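Local atomic coordinates of arsenite methyltransferase (Chlamydomonas reinhardtii, PDB entry 5EVJ), a protein that probably methylates trivalent arsenic, passing methyl groups from S-adenosylmethionine to glutathione-bound arsenite to give mono-, di- and trimethylated products. Residues 102-116 with 136-150. The protein carries 15 engineered substitutions. Numbering follows the deposited sequence.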
loop_
_atom_site.group_PDB
_atom_site.type_symbol
_atom_site.label_atom_id
_atom_site.label_comp_id
_atom_site.label_asym_id
_atom_site.label_seq_id
_atom_site.Cartn_x
_atom_site.Cartn_y
_atom_site.Cartn_z
ATOM N N ALA A 102 -2.821 -0.849 14.100
ATOM C CA ALA A 102 -3.376 -1.573 15.225
ATOM C C ALA A 102 -4.524 -0.733 15.762
ATOM O O ALA A 102 -5.570 -1.255 16.102
ATOM C CB ALA A 102 -2.322 -1.754 16.281
ATOM N N LYS A 103 -4.354 0.577 15.770
ATOM C CA LYS A 103 -5.472 1.441 16.161
ATOM C C LYS A 103 -6.584 1.483 15.129
ATOM O O LYS A 103 -7.795 1.341 15.430
ATOM C CB LYS A 103 -5.011 2.870 16.379
ATOM C CG LYS A 103 -6.243 3.722 16.696
ATOM C CD LYS A 103 -5.932 5.171 17.004
ATOM C CE LYS A 103 -7.163 5.857 17.605
ATOM N NZ LYS A 103 -8.360 5.751 16.693
ATOM N N LEU A 104 -6.185 1.702 13.880
ATOM C CA LEU A 104 -7.239 1.995 12.888
ATOM C C LEU A 104 -8.032 0.795 12.514
ATOM O O LEU A 104 -9.130 0.955 11.954
ATOM C CB LEU A 104 -6.671 2.703 11.609
ATOM C CG LEU A 104 -6.207 4.150 11.839
ATOM C CD1 LEU A 104 -5.750 4.727 10.520
ATOM C CD2 LEU A 104 -7.341 4.985 12.409
ATOM N N VAL A 105 -7.487 -0.409 12.737
ATOM C CA VAL A 105 -8.346 -1.588 12.530
ATOM C C VAL A 105 -9.281 -1.902 13.684
ATOM O O VAL A 105 -10.089 -2.893 13.591
ATOM C CB VAL A 105 -7.578 -2.898 12.235
ATOM C CG1 VAL A 105 -6.722 -2.691 10.988
ATOM C CG2 VAL A 105 -6.730 -3.311 13.433
ATOM N N GLY A 106 -9.176 -1.129 14.776
ATOM C CA GLY A 106 -10.018 -1.497 15.939
ATOM C C GLY A 106 -9.611 -2.769 16.691
ATOM O O GLY A 106 -8.683 -3.538 16.306
ATOM N N GLU A 107 -10.321 -3.007 17.773
ATOM C CA GLU A 107 -9.992 -4.104 18.684
ATOM C C GLU A 107 -10.201 -5.454 18.053
ATOM O O GLU A 107 -9.526 -6.395 18.370
ATOM C CB GLU A 107 -10.837 -3.967 19.940
ATOM C CG GLU A 107 -10.437 -4.936 21.040
ATOM C CD GLU A 107 -10.873 -4.457 22.422
ATOM O OE1 GLU A 107 -11.755 -3.581 22.493
ATOM O OE2 GLU A 107 -10.319 -4.963 23.419
ATOM N N LYS A 108 -11.078 -5.522 17.076
ATOM C CA LYS A 108 -11.375 -6.800 16.455
ATOM C C LYS A 108 -10.472 -7.091 15.252
ATOM O O LYS A 108 -10.413 -8.208 14.787
ATOM C CB LYS A 108 -12.852 -6.878 16.084
ATOM C CG LYS A 108 -13.722 -7.388 17.238
ATOM C CD LYS A 108 -15.231 -7.164 17.003
ATOM C CE LYS A 108 -16.057 -7.693 18.173
ATOM N NZ LYS A 108 -17.493 -7.903 17.828
ATOM N N GLY A 109 -9.744 -6.086 14.768
ATOM C CA GLY A 109 -8.854 -6.313 13.643
ATOM C C GLY A 109 -7.512 -6.738 14.224
ATOM O O GLY A 109 -7.349 -6.740 15.467
ATOM N N SER A 110 -6.545 -7.083 13.362
ATOM C CA SER A 110 -5.188 -7.373 13.865
ATOM C C SER A 110 -4.098 -7.066 12.875
ATOM O O SER A 110 -4.362 -6.883 11.670
ATOM C CB SER A 110 -5.073 -8.829 14.286
ATOM O OG SER A 110 -5.581 -9.624 13.256
ATOM N N VAL A 111 -2.885 -6.957 13.411
ATOM C CA VAL A 111 -1.738 -6.582 12.688
ATOM C C VAL A 111 -0.591 -7.534 12.970
ATOM O O VAL A 111 -0.316 -7.878 14.140
ATOM C CB VAL A 111 -1.328 -5.133 13.039
ATOM C CG1 VAL A 111 -0.111 -4.700 12.221
ATOM C CG2 VAL A 111 -2.517 -4.187 12.838
ATOM N N THR A 112 0.077 -7.934 11.889
ATOM C CA THR A 112 1.283 -8.673 11.955
ATOM C C THR A 112 2.430 -7.833 11.336
ATOM O O THR A 112 2.312 -7.266 10.243
ATOM C CB THR A 112 1.130 -9.999 11.218
ATOM O OG1 THR A 112 0.096 -10.787 11.837
ATOM C CG2 THR A 112 2.443 -10.796 11.201
ATOM N N GLY A 113 3.541 -7.738 12.045
ATOM C CA GLY A 113 4.723 -7.009 11.541
ATOM C C GLY A 113 5.882 -8.000 11.372
ATOM O O GLY A 113 6.117 -8.861 12.244
ATOM N N VAL A 114 6.562 -7.914 10.234
ATOM C CA VAL A 114 7.692 -8.759 9.930
ATOM C C VAL A 114 8.874 -7.861 9.807
ATOM O O VAL A 114 8.841 -6.936 9.022
ATOM C CB VAL A 114 7.546 -9.469 8.584
ATOM C CG1 VAL A 114 8.807 -10.251 8.265
ATOM C CG2 VAL A 114 6.389 -10.435 8.603
ATOM N N ASP A 115 9.907 -8.071 10.617
ATOM C CA ASP A 115 11.173 -7.380 10.334
ATOM C C ASP A 115 12.412 -8.256 10.347
ATOM O O ASP A 115 12.365 -9.406 10.798
ATOM C CB ASP A 115 11.375 -6.119 11.145
ATOM C CG ASP A 115 12.356 -5.117 10.431
ATOM O OD1 ASP A 115 13.585 -5.269 10.618
ATOM O OD2 ASP A 115 11.916 -4.192 9.714
ATOM N N MET A 116 13.486 -7.721 9.778
ATOM C CA MET A 116 14.698 -8.490 9.541
ATOM C C MET A 116 15.607 -8.413 10.776
ATOM O O MET A 116 16.335 -9.375 11.074
ATOM C CB MET A 116 15.418 -7.976 8.286
ATOM C CG MET A 116 16.557 -8.879 7.803
ATOM S SD MET A 116 17.911 -8.037 6.923
ATOM C CE MET A 116 18.862 -7.198 8.208
ATOM N N LEU A 136 -5.034 2.709 23.491
ATOM C CA LEU A 136 -6.184 2.334 22.660
ATOM C C LEU A 136 -7.357 1.856 23.509
ATOM O O LEU A 136 -8.470 1.759 23.008
ATOM C CB LEU A 136 -5.815 1.303 21.564
ATOM C CG LEU A 136 -4.557 1.707 20.732
ATOM C CD1 LEU A 136 -4.220 0.684 19.630
ATOM C CD2 LEU A 136 -4.733 3.124 20.168
ATOM N N GLY A 137 -7.115 1.591 24.796
ATOM C CA GLY A 137 -8.140 1.021 25.666
ATOM C C GLY A 137 -8.555 -0.390 25.227
ATOM O O GLY A 137 -9.669 -0.755 25.444
ATOM N N TYR A 138 -7.671 -1.176 24.594
ATOM C CA TYR A 138 -8.055 -2.562 24.270
ATOM C C TYR A 138 -7.768 -3.455 25.457
ATOM O O TYR A 138 -6.853 -3.175 26.242
ATOM C CB TYR A 138 -7.269 -3.149 23.102
ATOM C CG TYR A 138 -7.399 -2.489 21.750
ATOM C CD1 TYR A 138 -8.470 -1.616 21.447
ATOM C CD2 TYR A 138 -6.476 -2.788 20.741
ATOM C CE1 TYR A 138 -8.598 -1.004 20.199
ATOM C CE2 TYR A 138 -6.574 -2.184 19.485
ATOM C CZ TYR A 138 -7.623 -1.301 19.217
ATOM O OH TYR A 138 -7.687 -0.734 17.982
ATOM N N GLY A 139 -8.498 -4.565 25.550
ATOM C CA GLY A 139 -8.159 -5.619 26.509
ATOM C C GLY A 139 -6.715 -6.062 26.421
ATOM O O GLY A 139 -6.028 -6.132 27.429
ATOM N N LYS A 140 -6.265 -6.387 25.207
ATOM C CA LYS A 140 -4.838 -6.717 24.918
ATOM C C LYS A 140 -4.360 -6.214 23.535
ATOM O O LYS A 140 -5.168 -5.826 22.687
ATOM C CB LYS A 140 -4.647 -8.226 24.984
ATOM C CG LYS A 140 -5.745 -8.973 24.243
ATOM C CD LYS A 140 -5.810 -10.397 24.762
ATOM C CE LYS A 140 -6.414 -11.310 23.716
ATOM N NZ LYS A 140 -5.476 -11.449 22.577
ATOM N N SER A 141 -3.056 -6.231 23.307
ATOM C CA SER A 141 -2.475 -5.932 21.983
ATOM C C SER A 141 -3.106 -6.808 20.887
ATOM O O SER A 141 -3.289 -8.031 21.074
ATOM C CB SER A 141 -0.979 -6.154 22.039
ATOM O OG SER A 141 -0.414 -6.118 20.758
ATOM N N ASN A 142 -3.508 -6.188 19.776
ATOM C CA ASN A 142 -3.898 -6.975 18.612
ATOM C C ASN A 142 -2.695 -7.053 17.591
ATOM O O ASN A 142 -2.899 -7.326 16.429
ATOM C CB ASN A 142 -5.161 -6.399 18.014
ATOM C CG ASN A 142 -5.034 -4.892 17.585
ATOM O OD1 ASN A 142 -4.058 -4.198 17.900
ATOM N ND2 ASN A 142 -6.025 -4.407 16.795
ATOM N N MET A 143 -1.455 -6.870 18.063
ATOM C CA MET A 143 -0.225 -6.951 17.251
ATOM C C MET A 143 0.646 -8.185 17.542
ATOM O O MET A 143 0.748 -8.626 18.651
ATOM C CB MET A 143 0.632 -5.695 17.443
ATOM C CG MET A 143 -0.110 -4.413 17.120
ATOM S SD MET A 143 0.893 -2.880 17.298
ATOM C CE MET A 143 0.349 -2.530 18.963
ATOM N N THR A 144 1.311 -8.679 16.516
ATOM C CA THR A 144 2.191 -9.803 16.542
ATOM C C THR A 144 3.343 -9.310 15.695
ATOM O O THR A 144 3.160 -8.892 14.535
ATOM C CB THR A 144 1.569 -11.051 15.865
ATOM O OG1 THR A 144 0.264 -11.336 16.417
ATOM C CG2 THR A 144 2.474 -12.310 15.993
ATOM N N PHE A 145 4.529 -9.291 16.284
ATOM C CA PHE A 145 5.721 -8.994 15.533
ATOM C C PHE A 145 6.528 -10.244 15.384
ATOM O O PHE A 145 6.760 -10.912 16.344
ATOM C CB PHE A 145 6.495 -7.959 16.294
ATOM C CG PHE A 145 5.781 -6.652 16.352
ATOM C CD1 PHE A 145 5.730 -5.816 15.205
ATOM C CD2 PHE A 145 5.119 -6.271 17.493
ATOM C CE1 PHE A 145 5.034 -4.626 15.243
ATOM C CE2 PHE A 145 4.426 -5.075 17.547
ATOM C CZ PHE A 145 4.405 -4.235 16.432
ATOM N N ILE A 146 6.926 -10.593 14.164
ATOM C CA ILE A 146 7.790 -11.753 13.998
ATOM C C ILE A 146 9.029 -11.394 13.205
ATOM O O ILE A 146 9.038 -10.421 12.441
ATOM C CB ILE A 146 7.057 -12.968 13.381
ATOM C CG1 ILE A 146 6.677 -12.724 11.935
ATOM C CG2 ILE A 146 5.777 -13.282 14.151
ATOM C CD1 ILE A 146 5.404 -13.449 11.583
ATOM N N GLN A 147 10.058 -12.215 13.372
ATOM C CA GLN A 147 11.335 -12.011 12.749
ATOM C C GLN A 147 11.387 -12.739 11.430
ATOM O O GLN A 147 11.151 -13.946 11.363
ATOM C CB GLN A 147 12.453 -12.522 13.666
ATOM C CG GLN A 147 13.854 -12.488 13.059
ATOM C CD GLN A 147 14.863 -11.735 13.940
ATOM O OE1 GLN A 147 15.563 -10.848 13.452
ATOM N NE2 GLN A 147 14.934 -12.077 15.245
ATOM N N GLY A 148 11.805 -12.044 10.374
ATOM C CA GLY A 148 11.728 -12.692 9.057
ATOM C C GLY A 148 12.302 -11.923 7.922
ATOM O O GLY A 148 12.716 -10.796 8.076
ATOM N N GLU A 149 12.328 -12.554 6.762
ATOM C CA GLU A 149 12.639 -11.846 5.561
ATOM C C GLU A 149 11.399 -11.590 4.729
ATOM O O GLU A 149 10.672 -12.522 4.326
ATOM C CB GLU A 149 13.608 -12.623 4.727
ATOM C CG GLU A 149 15.030 -12.657 5.272
ATOM C CD GLU A 149 15.817 -13.758 4.573
ATOM O OE1 GLU A 149 15.385 -14.942 4.619
ATOM O OE2 GLU A 149 16.843 -13.438 3.941
ATOM N N ILE A 150 11.216 -10.319 4.385
ATOM C CA ILE A 150 10.051 -9.967 3.580
ATOM C C ILE A 150 9.923 -10.756 2.303
ATOM O O ILE A 150 8.787 -10.952 1.869
ATOM C CB ILE A 150 9.828 -8.465 3.429
ATOM C CG1 ILE A 150 11.005 -7.791 2.715
ATOM C CG2 ILE A 150 9.548 -7.807 4.802
ATOM C CD1 ILE A 150 10.736 -6.314 2.614
HETATM O O HOH W 1 -1.859 -10.085 15.392
#
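Parallel strands 110-115 and 143-147 form one edge of the Rossmann-type methyltransferase sheet, with 143-147 outermost and helices 118-126 and 128-135 in the crossover between them. Backbone bonds alternate along the pair, from V111 N to N142 O through to G148 N to D115 O. G113 lies beside F145, and CD1 of that ring comes 4.0 Å from G113 CA. Next along, V114 CG2 meets I146 CG1.

Before the strands, Y138 and N142 grip the end of helix 96-104. Y138 OH donates to A102 O at 2.9 Å, reaching it at the ring edge. N142 ND2 donates to A102 O at 3.3 Å, on a lone pair of that carbonyl oxygen and in the plane of the N142 side-chain amide. N142 ND2 also donates to G109 O at 3.0 Å, from above that carbonyl plane. With chi1 at 58°, the N142 amide sits between its own backbone N and carbonyl carbon, turned to the 106-109 turn. E107 CA packs over one face of the Y138 ring and L136 CB over the other. E107 OE2 then accepts from G139 N at 2.8 Å. Replacing Y138 by an alanine removes the hydroxyl and ring, which would probably leave A102 O with one donor fewer and a gap between E107 and L136. The N142 OD1 atom is buried without a polar partner, so the amide's hold rests on its NH2 group.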